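Local atomic coordinates of 5'-tyrosyl-DNA phosphodiesterase (Caenorhabditis elegans, PDB entry 4FVA), a protein that belongs to the DNase I-like endonuclease/exonuclease/phosphatase family and holds a magnesium ion. Residues Ala59-Leu64 and Ile70-Lys75; Glu171-Val176 and Arg217-Gly222. All blocks are in the same frame, centred on the assembly; numbering follows the deposited sequence.

Interaction 1: Ala59-Leu64 and Ile70-Lys75; sequences APIDKL and IYYSNK
The hydroxyl of Tyr72 donates a hydrogen bond to the carboxylate of Asp62, with OH to OD1 at 2.8 Å, and this bond ties the short helix 59-62 to strand 68-72, an outermost strand of the six-stranded mixed sheet in this DNase I-like fold. OD1 is met on its anti side, with the hydroxyl lying 34° out of the carboxylate plane, while seen from the ring the oxygen sits at the edge, in the ring plane. Carboxylate and ring are turned 41° against each other. Tyr72 has CG beside its backbone N and anti to the carbonyl carbon (chi1 -64°), and its ring reaches from the strand to the helix. Within the strand, Ile70 CG2 rests 3.4 Å above one face of that ring, offset toward the rim, and covers part of that face from the same strand.

Ile70 adds van der Waals contact, a methyl against backbone carbonyl oxygens. CG1 is anti to the carbonyl carbon and the chain runs on extended to CD1, so that this terminal methyl meets the backbone of Ile61 and Asp62 rather than side-chain tips: CD1 lies 3.8 Å from Ile61 O, and CD1 is also 3.8 Å from Asp62 O. Around the contact, Ile61 also packs on Val36 of helix 29-43, and Tyr71 pairs through its backbone with Ile83 of strand 80-86. Ile61 adds a looser touch, its CG2 methyl standing 4.4 Å from Tyr72 OH.

Interaction 2: Glu171-Val176 and Arg217-Gly222; sequences EEVSRV and RLYWSG
The loop 171-176 runs past strand 212-221 of the DNase I-like fold without pairing with it: the nearest CA atoms, of Val173 and Arg217, are 11.4 Å apart, so side chains alone bridge the gap. On the strand, Arg217 and Tyr219 face the loop, and on the loop Val173 answers them. Its CG2 methyl, anti to the carbonyl carbon, does the touching, approaching the guanidinium of Arg217 obliquely with CG2 3.4 Å from NH1. The same methyl lies 4.1 Å from the hydroxyl of Tyr219, CG2 to OH, so one branch of the valine meets both polar ends. Arg217 reaches it with a chain extended from CG to NE, which carries the guanidinium well out from the strand; its NE donates a hydrogen bond to the carbonyl O of Arg214.

Helix 134-154 adjoins the contact. Strand 212-221 is paired with strand 159-163, Tyr219 bonding to Phe162 through the backbone, and the Tyr219 side chain also packs on Met145 of the helix. The loop is tied to the same helix by salt bridges from Glu172 to Arg134 and Arg137.

Across the two segments the contact is therefore a methyl against polar groups. Val173 offers Arg217 and Tyr219 no polar side-chain partner, so what it contributes is shape and van der Waals packing, while hydrogen bonding of the guanidinium falls to groups such as Arg214 O.

Interactions 1 and 2 lie on opposite sides of the chain's centre, 27 Å apart between centres and about 14 Å between nearest atoms, and share no segment. They belong to different sheets: interaction 1 joins a short helix to an outermost strand of the six-stranded sheet, whereas interaction 2 sets a loop against a strand of the other sheet. The first is partly buried and close in sequence, its segments parted by five residues, and includes a direct hydrogen bond. The second is buried and joins segments with forty residues between them, yet relies on a methyl packed against polar groups. Each links an element flanking a sheet to one of its strands.

Interaction 1: Ala59-Leu64 and Ile70-Lys75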
loop_
_atom_site.group_PDB
_atom_site.type_symbol
_atom_site.label_atom_id
_atom_site.label_comp_id
_atom_site.label_asym_id
_atom_site.label_seq_id
_atom_site.Cartn_x
_atom_site.Cartn_y
_atom_site.Cartn_z
ATOM N N ALA A 59 -0.536 -17.340 -8.644
ATOM C CA ALA A 59 -0.545 -17.248 -10.114
ATOM C C ALA A 59 -1.305 -16.050 -10.696
ATOM O O ALA A 59 -0.769 -15.318 -11.532
ATOM C CB ALA A 59 -1.073 -18.557 -10.734
ATOM N N PRO A 60 -2.551 -15.831 -10.240
ATOM C CA PRO A 60 -3.335 -14.725 -10.813
ATOM C C PRO A 60 -2.637 -13.394 -10.607
ATOM O O PRO A 60 -2.728 -12.525 -11.465
ATOM C CB PRO A 60 -4.652 -14.772 -10.021
ATOM C CG PRO A 60 -4.710 -16.197 -9.453
ATOM C CD PRO A 60 -3.276 -16.547 -9.178
ATOM N N ILE A 61 -1.936 -13.254 -9.489
ATOM C CA ILE A 61 -1.155 -12.061 -9.232
ATOM C C ILE A 61 0.091 -12.019 -10.118
ATOM O O ILE A 61 0.387 -11.005 -10.763
ATOM C CB ILE A 61 -0.750 -11.961 -7.751
ATOM C CG1 ILE A 61 -1.982 -12.125 -6.851
ATOM C CG2 ILE A 61 -0.032 -10.659 -7.487
ATOM C CD1 ILE A 61 -3.052 -11.090 -7.097
ATOM N N ASP A 62 0.829 -13.123 -10.127
ATOM C CA ASP A 62 2.048 -13.228 -10.915
ATOM C C ASP A 62 1.781 -12.981 -12.394
ATOM O O ASP A 62 2.645 -12.482 -13.103
ATOM C CB ASP A 62 2.705 -14.598 -10.707
ATOM C CG ASP A 62 4.224 -14.523 -10.630
ATOM O OD1 ASP A 62 4.766 -13.486 -10.167
ATOM O OD2 ASP A 62 4.879 -15.516 -11.023
ATOM N N LYS A 63 0.585 -13.342 -12.857
ATOM C CA LYS A 63 0.217 -13.119 -14.254
ATOM C C LYS A 63 0.104 -11.637 -14.609
ATOM O O LYS A 63 0.061 -11.291 -15.788
ATOM C CB LYS A 63 -1.082 -13.845 -14.607
ATOM C CG LYS A 63 -0.918 -15.360 -14.802
ATOM C CD LYS A 63 -2.276 -16.043 -14.948
ATOM C CE LYS A 63 -2.155 -17.562 -14.902
ATOM N NZ LYS A 63 -3.500 -18.206 -14.897
ATOM N N LEU A 64 0.043 -10.760 -13.608
ATOM C CA LEU A 64 0.013 -9.319 -13.890
ATOM C C LEU A 64 1.335 -8.829 -14.491
ATOM O O LEU A 64 1.427 -7.681 -14.942
ATOM C CB LEU A 64 -0.330 -8.514 -12.627
ATOM C CG LEU A 64 -1.749 -8.662 -12.079
ATOM C CD1 LEU A 64 -1.875 -8.021 -10.703
ATOM C CD2 LEU A 64 -2.748 -8.036 -13.060
ATOM N N ILE A 70 7.104 -6.652 -11.528
ATOM C CA ILE A 70 6.709 -7.049 -10.176
ATOM C C ILE A 70 7.945 -7.277 -9.301
ATOM O O ILE A 70 8.832 -8.070 -9.649
ATOM C CB ILE A 70 5.877 -8.347 -10.184
ATOM C CG1 ILE A 70 4.689 -8.229 -11.141
ATOM C CG2 ILE A 70 5.416 -8.715 -8.765
ATOM C CD1 ILE A 70 3.871 -9.487 -11.202
ATOM N N TYR A 71 7.985 -6.600 -8.152
ATOM C CA TYR A 71 9.068 -6.761 -7.190
ATOM C C TYR A 71 8.499 -7.249 -5.866
ATOM O O TYR A 71 7.667 -6.577 -5.262
ATOM C CB TYR A 71 9.884 -5.457 -7.024
ATOM C CG TYR A 71 10.562 -5.068 -8.322
ATOM C CD1 TYR A 71 11.826 -5.558 -8.619
ATOM C CD2 TYR A 71 9.921 -4.286 -9.265
ATOM C CE1 TYR A 71 12.446 -5.265 -9.817
ATOM C CE2 TYR A 71 10.531 -3.976 -10.467
ATOM C CZ TYR A 71 11.802 -4.482 -10.726
ATOM O OH TYR A 71 12.433 -4.197 -11.899
ATOM N N TYR A 72 8.928 -8.442 -5.453
ATOM C CA TYR A 72 8.496 -9.045 -4.194
ATOM C C TYR A 72 9.512 -8.754 -3.106
ATOM O O TYR A 72 10.711 -8.836 -3.347
ATOM C CB TYR A 72 8.300 -10.564 -4.347
ATOM C CG TYR A 72 7.192 -10.958 -5.312
ATOM C CD1 TYR A 72 5.856 -10.716 -4.996
ATOM C CD2 TYR A 72 7.474 -11.590 -6.515
ATOM C CE1 TYR A 72 4.844 -11.065 -5.854
ATOM C CE2 TYR A 72 6.462 -11.938 -7.392
ATOM C CZ TYR A 72 5.148 -11.676 -7.050
ATOM O OH TYR A 72 4.127 -12.023 -7.909
ATOM N N SER A 73 9.042 -8.436 -1.906
ATOM C CA SER A 73 9.953 -8.063 -0.834
ATOM C C SER A 73 10.778 -9.256 -0.366
ATOM O O SER A 73 11.967 -9.123 -0.072
ATOM C CB SER A 73 9.192 -7.493 0.365
ATOM O OG SER A 73 8.382 -8.493 0.995
ATOM N N ASN A 74 10.151 -10.427 -0.317
ATOM C CA ASN A 74 10.748 -11.564 0.384
ATOM C C ASN A 74 10.040 -12.860 0.012
ATOM O O ASN A 74 9.562 -13.587 0.889
ATOM C CB ASN A 74 10.619 -11.331 1.898
ATOM C CG ASN A 74 11.552 -12.204 2.717
ATOM O OD1 ASN A 74 12.505 -12.778 2.191
ATOM N ND2 ASN A 74 11.271 -12.317 4.013
ATOM N N LYS A 75 9.983 -13.145 -1.285
ATOM C CA LYS A 75 9.233 -14.288 -1.786
ATOM C C LYS A 75 9.735 -15.577 -1.139
ATOM O O LYS A 75 10.941 -15.734 -0.908
ATOM C CB LYS A 75 9.317 -14.361 -3.317
ATOM C CG LYS A 75 8.262 -15.259 -3.946
ATOM C CD LYS A 75 8.117 -15.011 -5.445
ATOM C CE LYS A 75 6.915 -15.763 -6.015
ATOM N NZ LYS A 75 7.020 -17.241 -5.800
#

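Interaction 2: Glu171-Val176 and Arg217-Gly222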
loop_
_atom_site.group_PDB
_atom_site.type_symbol
_atom_site.label_atom_id
_atom_site.label_comp_id
_atom_site.label_asym_id
_atom_site.label_seq_id
_atom_site.Cartn_x
_atom_site.Cartn_y
_atom_site.Cartn_z
ATOM N N GLU A 171 -3.676 8.308 17.033
ATOM C CA GLU A 171 -2.844 8.812 18.119
ATOM C C GLU A 171 -1.424 8.256 18.036
ATOM O O GLU A 171 -0.535 8.703 18.762
ATOM C CB GLU A 171 -3.461 8.451 19.466
ATOM C CG GLU A 171 -3.541 6.955 19.723
ATOM C CD GLU A 171 -4.591 6.271 18.861
ATOM O OE1 GLU A 171 -5.129 6.923 17.938
ATOM O OE2 GLU A 171 -4.888 5.085 19.117
ATOM N N GLU A 172 -1.221 7.254 17.184
ATOM C CA GLU A 172 0.094 6.632 17.035
ATOM C C GLU A 172 1.011 7.366 16.046
ATOM O O GLU A 172 2.224 7.135 16.036
ATOM C CB GLU A 172 -0.037 5.157 16.630
ATOM C CG GLU A 172 -0.675 4.267 17.694
ATOM C CD GLU A 172 -0.897 2.826 17.220
ATOM O OE1 GLU A 172 -0.994 2.594 15.991
ATOM O OE2 GLU A 172 -0.975 1.925 18.085
ATOM N N VAL A 173 0.443 8.248 15.222
ATOM C CA VAL A 173 1.222 8.953 14.193
ATOM C C VAL A 173 2.167 9.978 14.814
ATOM O O VAL A 173 1.730 10.879 15.535
ATOM C CB VAL A 173 0.311 9.690 13.191
ATOM C CG1 VAL A 173 1.126 10.653 12.332
ATOM C CG2 VAL A 173 -0.455 8.696 12.334
ATOM N N SER A 174 3.459 9.838 14.524
ATOM C CA SER A 174 4.495 10.675 15.126
ATOM C C SER A 174 5.032 11.741 14.175
ATOM O O SER A 174 4.283 12.537 13.607
ATOM C CB SER A 174 5.674 9.820 15.608
ATOM O OG SER A 174 6.456 9.362 14.518
ATOM N N ARG A 175 6.353 11.741 14.031
ATOM C CA ARG A 175 7.081 12.802 13.351
ATOM C C ARG A 175 6.997 12.761 11.821
ATOM O O ARG A 175 7.934 12.335 11.138
ATOM C CB ARG A 175 8.541 12.763 13.823
ATOM C CG ARG A 175 9.230 11.398 13.636
ATOM C CD ARG A 175 10.515 11.323 14.467
ATOM N NE ARG A 175 11.355 10.149 14.203
ATOM C CZ ARG A 175 11.212 8.961 14.790
ATOM N NH1 ARG A 175 10.247 8.765 15.686
ATOM N NH2 ARG A 175 12.040 7.965 14.484
ATOM N N VAL A 176 5.873 13.254 11.301
ATOM C CA VAL A 176 5.676 13.426 9.868
ATOM C C VAL A 176 6.351 14.719 9.416
ATOM O O VAL A 176 6.071 15.788 9.958
ATOM C CB VAL A 176 4.176 13.511 9.528
ATOM C CG1 VAL A 176 3.969 13.867 8.053
ATOM C CG2 VAL A 176 3.468 12.214 9.897
ATOM N N ARG A 217 -2.749 3.604 4.491
ATOM C CA ARG A 217 -2.530 5.018 4.201
ATOM C C ARG A 217 -1.432 5.217 3.175
ATOM O O ARG A 217 -0.565 4.358 2.994
ATOM C CB ARG A 217 -2.166 5.787 5.478
ATOM C CG ARG A 217 -3.166 5.607 6.625
ATOM C CD ARG A 217 -2.844 6.518 7.803
ATOM N NE ARG A 217 -3.687 6.211 8.968
ATOM C CZ ARG A 217 -3.757 6.962 10.065
ATOM N NH1 ARG A 217 -3.038 8.076 10.163
ATOM N NH2 ARG A 217 -4.547 6.603 11.066
ATOM N N LEU A 218 -1.476 6.367 2.514
ATOM C CA LEU A 218 -0.450 6.757 1.563
ATOM C C LEU A 218 -0.018 8.181 1.867
ATOM O O LEU A 218 -0.852 9.084 1.949
ATOM C CB LEU A 218 -0.997 6.680 0.134
ATOM C CG LEU A 218 -0.838 5.303 -0.508
ATOM C CD1 LEU A 218 -1.626 5.208 -1.823
ATOM C CD2 LEU A 218 0.659 4.999 -0.722
ATOM N N TYR A 219 1.285 8.366 2.042
ATOM C CA TYR A 219 1.860 9.685 2.239
ATOM C C TYR A 219 2.670 10.014 1.007
ATOM O O TYR A 219 3.185 9.102 0.342
ATOM C CB TYR A 219 2.768 9.702 3.472
ATOM C CG TYR A 219 2.050 9.412 4.762
ATOM C CD1 TYR A 219 1.912 8.118 5.230
ATOM C CD2 TYR A 219 1.498 10.442 5.511
ATOM C CE1 TYR A 219 1.240 7.851 6.413
ATOM C CE2 TYR A 219 0.831 10.191 6.693
ATOM C CZ TYR A 219 0.707 8.891 7.137
ATOM O OH TYR A 219 0.050 8.630 8.315
ATOM N N TRP A 220 2.790 11.303 0.687
ATOM C CA TRP A 220 3.690 11.682 -0.399
ATOM C C TRP A 220 4.361 13.036 -0.211
ATOM O O TRP A 220 3.900 13.890 0.552
ATOM C CB TRP A 220 2.980 11.615 -1.756
ATOM C CG TRP A 220 2.453 12.925 -2.264
ATOM C CD1 TRP A 220 2.973 13.676 -3.283
ATOM C CD2 TRP A 220 1.286 13.628 -1.802
ATOM N NE1 TRP A 220 2.205 14.803 -3.478
ATOM C CE2 TRP A 220 1.165 14.798 -2.586
ATOM C CE3 TRP A 220 0.337 13.382 -0.806
ATOM C CZ2 TRP A 220 0.127 15.726 -2.397
ATOM C CZ3 TRP A 220 -0.695 14.299 -0.626
ATOM C CH2 TRP A 220 -0.790 15.454 -1.415
ATOM N N SER A 221 5.461 13.213 -0.925
ATOM C CA SER A 221 6.101 14.503 -1.034
ATOM C C SER A 221 6.468 14.653 -2.482
ATOM O O SER A 221 6.701 13.647 -3.162
ATOM C CB SER A 221 7.354 14.556 -0.169
ATOM O OG SER A 221 8.115 15.703 -0.471
ATOM N N GLY A 222 6.523 15.893 -2.963
ATOM C CA GLY A 222 6.938 16.131 -4.331
ATOM C C GLY A 222 6.177 17.218 -5.055
ATOM O O GLY A 222 5.299 17.867 -4.479
#